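Local coordinates for protein putative reductase (Peptoclostridium difficile, PDB 5J6C) that binds flavin mononucleotide and, as a member of the nitroreductase family, probably reduces nitro compounds, perhaps including the antibiotic metronidazole, at residues 34-48 with 175-188. Numbering follows the deposited sequence.
Sequences KKRRSIRKYKDVEVE and SIGYSDEEKKAYND. With FMN (flavin mononucleotide), chain C.
R37 and K184 meet beside the FMN phosphate. The R37 chain, bent at chi2 and chi3 (-65° and -38°), brings NH1 to K184 O at 2.8 Å, in both the guanidinium and the carbonyl plane, while NE and NH2 bond FMN O2P. A guanidinium suits this place because its fixed fan of N-H groups serves backbone and phosphate together. K183 CD lies over one face of that guanidinium, and K183 NZ reaches O2P through a water shared with R40 NH1. R36 and S38 bond O1P, and R40 NE bonds the flavin O2.

Backbone bonds pair Y186 N with K34 O, D180 N with K41 O and K43 N with Y178 O, the last two framing a single bridge between Y42 and S179. E181, its chain extended beyond CG, reaches across with its carboxylate, OE2 receiving R40 N at 2.8 Å almost straight (178°), though from above its plane. Long lysine chains carry ammonium groups to carboxylates: K43 NZ to D180 OD2 (2.9 Å) and K34 NZ to D188 OD1 (2.9 Å).

Y42 CD1 packs on G177 CA at 3.8 Å, where glycine has no side chain in the way. Y178 CD1 meets V45 CG1 at 3.8 Å, and Y178 OH donates to the syn lone pair of E48 OE2 at 2.8 Å. Segment 34-48, joining helix 30-34 to helix 49-60, runs antiparallel to the chain leaving strand 168-177, which lies between strands 102-109 and 137-142.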
loop_
_atom_site.group_PDB
_atom_site.type_symbol
_atom_site.label_atom_id
_atom_site.label_comp_id
_atom_site.label_asym_id
_atom_site.label_seq_id
_atom_site.Cartn_x
_atom_site.Cartn_y
_atom_site.Cartn_z
ATOM N N LYS A 34 10.213 8.444 -9.190
ATOM C CA LYS A 34 10.577 8.197 -10.582
ATOM C C LYS A 34 11.778 7.262 -10.702
ATOM O O LYS A 34 11.903 6.537 -11.698
ATOM C CB LYS A 34 10.872 9.515 -11.294
ATOM C CG LYS A 34 9.650 10.347 -11.649
ATOM C CD LYS A 34 10.086 11.576 -12.431
ATOM C CE LYS A 34 8.915 12.426 -12.860
ATOM N NZ LYS A 34 9.401 13.686 -13.507
ATOM N N LYS A 35 12.669 7.269 -9.716
ATOM C CA LYS A 35 13.852 6.420 -9.734
ATOM C C LYS A 35 13.629 5.055 -9.085
ATOM O O LYS A 35 14.544 4.226 -9.112
ATOM C CB LYS A 35 15.024 7.126 -9.037
ATOM C CG LYS A 35 15.607 8.292 -9.827
ATOM C CD LYS A 35 16.921 8.804 -9.211
ATOM C CE LYS A 35 16.701 9.641 -7.948
ATOM N NZ LYS A 35 16.595 8.837 -6.681
ATOM N N ARG A 36 12.454 4.808 -8.492
ATOM C CA ARG A 36 12.132 3.513 -7.891
ATOM C C ARG A 36 11.718 2.533 -8.985
ATOM O O ARG A 36 10.668 2.707 -9.613
ATOM C CB ARG A 36 11.012 3.649 -6.858
ATOM C CG ARG A 36 10.716 2.330 -6.153
ATOM C CD ARG A 36 9.216 2.072 -5.906
ATOM N NE ARG A 36 8.438 2.217 -7.133
ATOM C CZ ARG A 36 8.303 1.280 -8.068
ATOM N NH1 ARG A 36 8.875 0.086 -7.929
ATOM N NH2 ARG A 36 7.589 1.551 -9.158
ATOM N N ARG A 37 12.538 1.501 -9.206
ATOM C CA ARG A 37 12.273 0.427 -10.161
ATOM C C ARG A 37 12.475 -0.911 -9.465
ATOM O O ARG A 37 13.372 -1.047 -8.631
ATOM C CB ARG A 37 13.195 0.497 -11.384
ATOM C CG ARG A 37 13.145 1.813 -12.151
ATOM C CD ARG A 37 11.769 2.029 -12.781
ATOM N NE ARG A 37 11.213 0.772 -13.277
ATOM C CZ ARG A 37 11.540 0.214 -14.439
ATOM N NH1 ARG A 37 12.415 0.808 -15.243
ATOM N NH2 ARG A 37 10.988 -0.940 -14.801
ATOM N N SER A 38 11.647 -1.897 -9.806
ATOM C CA SER A 38 11.785 -3.217 -9.197
ATOM C C SER A 38 13.081 -3.886 -9.644
ATOM O O SER A 38 13.430 -3.888 -10.826
ATOM C CB SER A 38 10.589 -4.113 -9.542
ATOM O OG SER A 38 9.396 -3.614 -8.965
ATOM N N ILE A 39 13.787 -4.477 -8.691
ATOM C CA ILE A 39 15.095 -5.068 -8.941
ATOM C C ILE A 39 15.019 -6.556 -8.623
ATOM O O ILE A 39 14.575 -6.947 -7.539
ATOM C CB ILE A 39 16.198 -4.370 -8.121
ATOM C CG1 ILE A 39 16.290 -2.889 -8.507
ATOM C CG2 ILE A 39 17.536 -5.098 -8.284
ATOM C CD1 ILE A 39 16.695 -2.646 -9.938
ATOM N N ARG A 40 15.447 -7.379 -9.575
ATOM C CA ARG A 40 15.416 -8.826 -9.433
ATOM C C ARG A 40 16.792 -9.454 -9.621
ATOM O O ARG A 40 16.897 -10.685 -9.658
ATOM C CB ARG A 40 14.415 -9.427 -10.426
ATOM C CG ARG A 40 13.018 -8.747 -10.424
ATOM C CD ARG A 40 12.034 -9.399 -11.421
ATOM N NE ARG A 40 10.701 -8.799 -11.331
ATOM C CZ ARG A 40 10.382 -7.604 -11.822
ATOM N NH1 ARG A 40 11.301 -6.878 -12.448
ATOM N NH2 ARG A 40 9.148 -7.132 -11.698
ATOM N N LYS A 41 17.848 -8.644 -9.759
ATOM C CA LYS A 41 19.221 -9.139 -9.843
ATOM C C LYS A 41 20.093 -8.318 -8.897
ATOM O O LYS A 41 20.099 -7.084 -8.981
ATOM C CB LYS A 41 19.745 -9.065 -11.288
ATOM C CG LYS A 41 21.133 -9.684 -11.494
ATOM C CD LYS A 41 21.587 -9.589 -12.941
ATOM C CE LYS A 41 22.955 -10.245 -13.147
ATOM N NZ LYS A 41 23.310 -10.346 -14.592
ATOM N N TYR A 42 20.818 -8.996 -7.993
ATOM C CA TYR A 42 21.465 -8.335 -6.864
ATOM C C TYR A 42 22.955 -8.654 -6.780
ATOM O O TYR A 42 23.404 -9.741 -7.156
ATOM C CB TYR A 42 20.810 -8.727 -5.521
ATOM C CG TYR A 42 19.293 -8.668 -5.545
ATOM C CD1 TYR A 42 18.615 -7.486 -5.257
ATOM C CD2 TYR A 42 18.543 -9.798 -5.862
ATOM C CE1 TYR A 42 17.226 -7.433 -5.277
ATOM C CE2 TYR A 42 17.144 -9.753 -5.893
ATOM C CZ TYR A 42 16.500 -8.570 -5.599
ATOM O OH TYR A 42 15.128 -8.531 -5.633
ATOM N N LYS A 43 23.713 -7.692 -6.258
ATOM C CA LYS A 43 25.101 -7.957 -5.922
ATOM C C LYS A 43 25.172 -8.988 -4.797
ATOM O O LYS A 43 24.217 -9.193 -4.046
ATOM C CB LYS A 43 25.817 -6.664 -5.528
ATOM C CG LYS A 43 25.841 -5.656 -6.677
ATOM C CD LYS A 43 26.818 -4.523 -6.467
ATOM C CE LYS A 43 27.015 -3.765 -7.774
ATOM N NZ LYS A 43 27.321 -4.718 -8.900
ATOM N N ASP A 44 26.319 -9.660 -4.704
ATOM C CA ASP A 44 26.520 -10.727 -3.723
ATOM C C ASP A 44 27.020 -10.107 -2.418
ATOM O O ASP A 44 28.144 -10.321 -1.974
ATOM C CB ASP A 44 27.481 -11.775 -4.273
ATOM C CG ASP A 44 27.671 -12.960 -3.327
ATOM O OD1 ASP A 44 26.719 -13.299 -2.592
ATOM O OD2 ASP A 44 28.779 -13.546 -3.319
ATOM N N VAL A 45 26.141 -9.315 -1.809
ATOM C CA VAL A 45 26.484 -8.432 -0.699
ATOM C C VAL A 45 25.353 -8.481 0.319
ATOM O O VAL A 45 24.189 -8.273 -0.037
ATOM C CB VAL A 45 26.709 -6.981 -1.186
ATOM C CG1 VAL A 45 26.829 -6.017 -0.020
ATOM C CG2 VAL A 45 27.954 -6.889 -2.052
ATOM N N GLU A 46 25.686 -8.741 1.581
ATOM C CA GLU A 46 24.682 -8.740 2.634
ATOM C C GLU A 46 24.095 -7.337 2.799
ATOM O O GLU A 46 24.751 -6.332 2.511
ATOM C CB GLU A 46 25.305 -9.225 3.948
ATOM C CG GLU A 46 24.292 -9.667 4.992
ATOM C CD GLU A 46 24.891 -9.833 6.376
ATOM O OE1 GLU A 46 25.942 -9.204 6.651
ATOM O OE2 GLU A 46 24.306 -10.595 7.184
ATOM N N VAL A 47 22.840 -7.259 3.239
ATOM C CA VAL A 47 22.244 -5.973 3.593
ATOM C C VAL A 47 22.594 -5.688 5.049
ATOM O O VAL A 47 22.251 -6.471 5.939
ATOM C CB VAL A 47 20.722 -5.968 3.365
ATOM C CG1 VAL A 47 20.084 -4.747 4.025
ATOM C CG2 VAL A 47 20.411 -5.975 1.867
ATOM N N GLU A 48 23.313 -4.591 5.292
ATOM C CA GLU A 48 23.905 -4.398 6.607
ATOM C C GLU A 48 22.826 -4.096 7.632
ATOM O O GLU A 48 21.755 -3.574 7.302
ATOM C CB GLU A 48 24.959 -3.285 6.601
ATOM C CG GLU A 48 24.444 -1.888 6.292
ATOM C CD GLU A 48 24.568 -1.560 4.831
ATOM O OE1 GLU A 48 24.885 -0.400 4.493
ATOM O OE2 GLU A 48 24.371 -2.484 4.012
ATOM N N SER A 175 11.821 -9.087 -1.645
ATOM C CA SER A 175 13.248 -9.372 -1.748
ATOM C C SER A 175 14.005 -8.055 -1.820
ATOM O O SER A 175 13.565 -7.120 -2.489
ATOM C CB SER A 175 13.567 -10.213 -2.981
ATOM O OG SER A 175 13.424 -9.444 -4.146
ATOM N N ILE A 176 15.130 -7.984 -1.113
ATOM C CA ILE A 176 15.854 -6.735 -0.887
ATOM C C ILE A 176 17.347 -6.987 -1.095
ATOM O O ILE A 176 17.853 -8.058 -0.759
ATOM C CB ILE A 176 15.581 -6.190 0.534
ATOM C CG1 ILE A 176 14.066 -6.033 0.776
ATOM C CG2 ILE A 176 16.340 -4.871 0.796
ATOM C CD1 ILE A 176 13.712 -5.597 2.191
ATOM N N GLY A 177 18.048 -6.005 -1.645
ATOM C CA GLY A 177 19.486 -6.111 -1.798
ATOM C C GLY A 177 20.003 -5.010 -2.693
ATOM O O GLY A 177 19.236 -4.196 -3.223
ATOM N N TYR A 178 21.332 -4.990 -2.839
ATOM C CA TYR A 178 21.981 -4.020 -3.712
ATOM C C TYR A 178 21.815 -4.436 -5.165
ATOM O O TYR A 178 22.068 -5.591 -5.524
ATOM C CB TYR A 178 23.458 -3.877 -3.356
ATOM C CG TYR A 178 23.658 -3.152 -2.049
ATOM C CD1 TYR A 178 23.842 -3.854 -0.859
ATOM C CD2 TYR A 178 23.628 -1.764 -1.996
ATOM C CE1 TYR A 178 24.009 -3.186 0.348
ATOM C CE2 TYR A 178 23.794 -1.092 -0.804
ATOM C CZ TYR A 178 23.982 -1.807 0.369
ATOM O OH TYR A 178 24.151 -1.135 1.565
ATOM N N SER A 179 21.382 -3.493 -5.993
ATOM C CA SER A 179 20.999 -3.812 -7.361
ATOM C C SER A 179 22.209 -4.193 -8.205
ATOM O O SER A 179 23.274 -3.574 -8.113
ATOM C CB SER A 179 20.280 -2.627 -7.998
ATOM O OG SER A 179 20.132 -2.837 -9.396
ATOM N N ASP A 180 22.035 -5.207 -9.046
ATOM C CA ASP A 180 23.049 -5.583 -10.026
ATOM C C ASP A 180 22.465 -5.549 -11.436
ATOM O O ASP A 180 22.887 -6.303 -12.317
ATOM C CB ASP A 180 23.644 -6.954 -9.697
ATOM C CG ASP A 180 24.943 -7.245 -10.464
ATOM O OD1 ASP A 180 25.153 -8.424 -10.807
ATOM O OD2 ASP A 180 25.740 -6.315 -10.726
ATOM N N GLU A 181 21.505 -4.658 -11.664
ATOM C CA GLU A 181 20.968 -4.447 -12.994
ATOM C C GLU A 181 20.541 -2.998 -13.132
ATOM O O GLU A 181 20.120 -2.359 -12.162
ATOM C CB GLU A 181 19.799 -5.395 -13.289
ATOM C CG GLU A 181 18.668 -5.361 -12.279
ATOM C CD GLU A 181 17.544 -6.322 -12.650
ATOM O OE1 GLU A 181 17.696 -7.076 -13.637
ATOM O OE2 GLU A 181 16.500 -6.309 -11.971
ATOM N N GLU A 182 20.668 -2.476 -14.344
ATOM C CA GLU A 182 20.346 -1.080 -14.582
ATOM C C GLU A 182 18.889 -0.966 -14.997
ATOM O O GLU A 182 18.366 -1.819 -15.712
ATOM C CB GLU A 182 21.254 -0.474 -15.653
ATOM C CG GLU A 182 21.046 -1.054 -17.037
ATOM C CD GLU A 182 21.656 -0.189 -18.119
ATOM O OE1 GLU A 182 20.899 0.553 -18.786
ATOM O OE2 GLU A 182 22.894 -0.248 -18.285
ATOM N N LYS A 183 18.229 0.082 -14.514
ATOM C CA LYS A 183 16.809 0.268 -14.767
ATOM C C LYS A 183 16.544 1.737 -15.034
ATOM O O LYS A 183 16.942 2.591 -14.241
ATOM C CB LYS A 183 15.970 -0.217 -13.582
ATOM C CG LYS A 183 15.934 -1.711 -13.420
ATOM C CD LYS A 183 14.874 -2.337 -14.314
ATOM C CE LYS A 183 14.801 -3.838 -14.097
ATOM N NZ LYS A 183 13.726 -4.499 -14.918
ATOM N N LYS A 184 15.873 2.020 -16.143
ATOM C CA LYS A 184 15.539 3.393 -16.498
ATOM C C LYS A 184 14.520 3.999 -15.537
ATOM O O LYS A 184 13.527 3.363 -15.169
ATOM C CB LYS A 184 14.979 3.442 -17.914
ATOM C CG LYS A 184 16.017 3.594 -18.995
ATOM C CD LYS A 184 15.411 3.401 -20.394
ATOM C CE LYS A 184 14.272 4.385 -20.696
ATOM N NZ LYS A 184 12.934 3.958 -20.175
ATOM N N ALA A 185 14.752 5.255 -15.167
ATOM C CA ALA A 185 13.812 6.003 -14.350
ATOM C C ALA A 185 12.562 6.374 -15.146
ATOM O O ALA A 185 12.585 6.505 -16.374
ATOM C CB ALA A 185 14.469 7.272 -13.808
ATOM N N TYR A 186 11.464 6.551 -14.422
ATOM C CA TYR A 186 10.203 6.935 -15.037
ATOM C C TYR A 186 10.245 8.383 -15.527
ATOM O O TYR A 186 10.963 9.231 -14.994
ATOM C CB TYR A 186 9.048 6.749 -14.050
ATOM C CG TYR A 186 8.580 5.302 -13.901
ATOM C CD1 TYR A 186 7.933 4.645 -14.948
ATOM C CD2 TYR A 186 8.780 4.604 -12.715
ATOM C CE1 TYR A 186 7.507 3.326 -14.816
ATOM C CE2 TYR A 186 8.367 3.297 -12.572
ATOM C CZ TYR A 186 7.734 2.659 -13.627
ATOM O OH TYR A 186 7.317 1.356 -13.484
ATOM N N ASN A 187 9.440 8.647 -16.545
ATOM C CA ASN A 187 9.310 9.916 -17.238
ATOM C C ASN A 187 7.987 10.576 -16.878
ATOM O O ASN A 187 7.013 9.886 -16.571
ATOM C CB ASN A 187 9.316 9.680 -18.752
ATOM C CG ASN A 187 10.266 10.553 -19.454
ATOM O OD1 ASN A 187 11.415 10.672 -19.042
ATOM N ND2 ASN A 187 9.800 11.210 -20.517
ATOM N N ASP A 188 7.933 11.912 -16.979
ATOM C CA ASP A 188 6.635 12.584 -16.985
ATOM C C ASP A 188 5.722 11.959 -18.027
ATOM O O ASP A 188 4.520 11.793 -17.797
ATOM C CB ASP A 188 6.790 14.082 -17.271
ATOM C CG ASP A 188 7.084 14.895 -16.024
ATOM O OD1 ASP A 188 6.964 14.354 -14.915
ATOM O OD2 ASP A 188 7.431 16.086 -16.152
HETATM N N1 FMN C . 7.298 -8.761 -9.721
HETATM C C2 FMN C . 7.688 -10.082 -9.855
HETATM O O2 FMN C . 8.717 -10.370 -10.447
HETATM N N3 FMN C . 6.933 -11.103 -9.322
HETATM C C4 FMN C . 5.755 -10.820 -8.660
HETATM O O4 FMN C . 5.061 -11.714 -8.180
HETATM C C4A FMN C . 5.345 -9.504 -8.540
HETATM N N5 FMN C . 4.174 -9.245 -7.868
HETATM C C5A FMN C . 3.770 -7.947 -7.701
HETATM C C6 FMN C . 2.582 -7.704 -7.025
HETATM C C7 FMN C . 2.159 -6.412 -6.845
HETATM C C7M FMN C . 0.886 -6.149 -6.106
HETATM C C8 FMN C . 2.908 -5.370 -7.344
HETATM C C8M FMN C . 2.438 -3.974 -7.132
HETATM C C9 FMN C . 4.090 -5.600 -8.023
HETATM C C9A FMN C . 4.525 -6.905 -8.209
HETATM N N10 FMN C . 5.704 -7.168 -8.891
HETATM C C10 FMN C . 6.121 -8.472 -9.060
HETATM C "C1'" FMN C . 6.528 -6.040 -9.443
HETATM C "C2'" FMN C . 5.924 -5.483 -10.740
HETATM O "O2'" FMN C . 6.264 -6.304 -11.843
HETATM C "C3'" FMN C . 6.399 -4.043 -10.960
HETATM O "O3'" FMN C . 6.145 -3.298 -9.793
HETATM C "C4'" FMN C . 5.691 -3.371 -12.140
HETATM O "O4'" FMN C . 5.989 -4.090 -13.319
HETATM C "C5'" FMN C . 6.138 -1.914 -12.281
HETATM O "O5'" FMN C . 7.517 -1.903 -12.583
HETATM P P FMN C . 8.558 -1.187 -11.588
HETATM O O1P FMN C . 8.269 -1.622 -10.168
HETATM O O2P FMN C . 9.978 -1.568 -11.944
HETATM O O3P FMN C . 8.341 0.300 -11.719
HETATM O O HOH W 1 8.894 16.897 -13.805
HETATM O O HOH W 2 11.728 -3.667 -13.024
HETATM O O HOH W 3 14.013 -6.973 -13.045
HETATM O O HOH W 4 22.950 -7.138 -2.444
#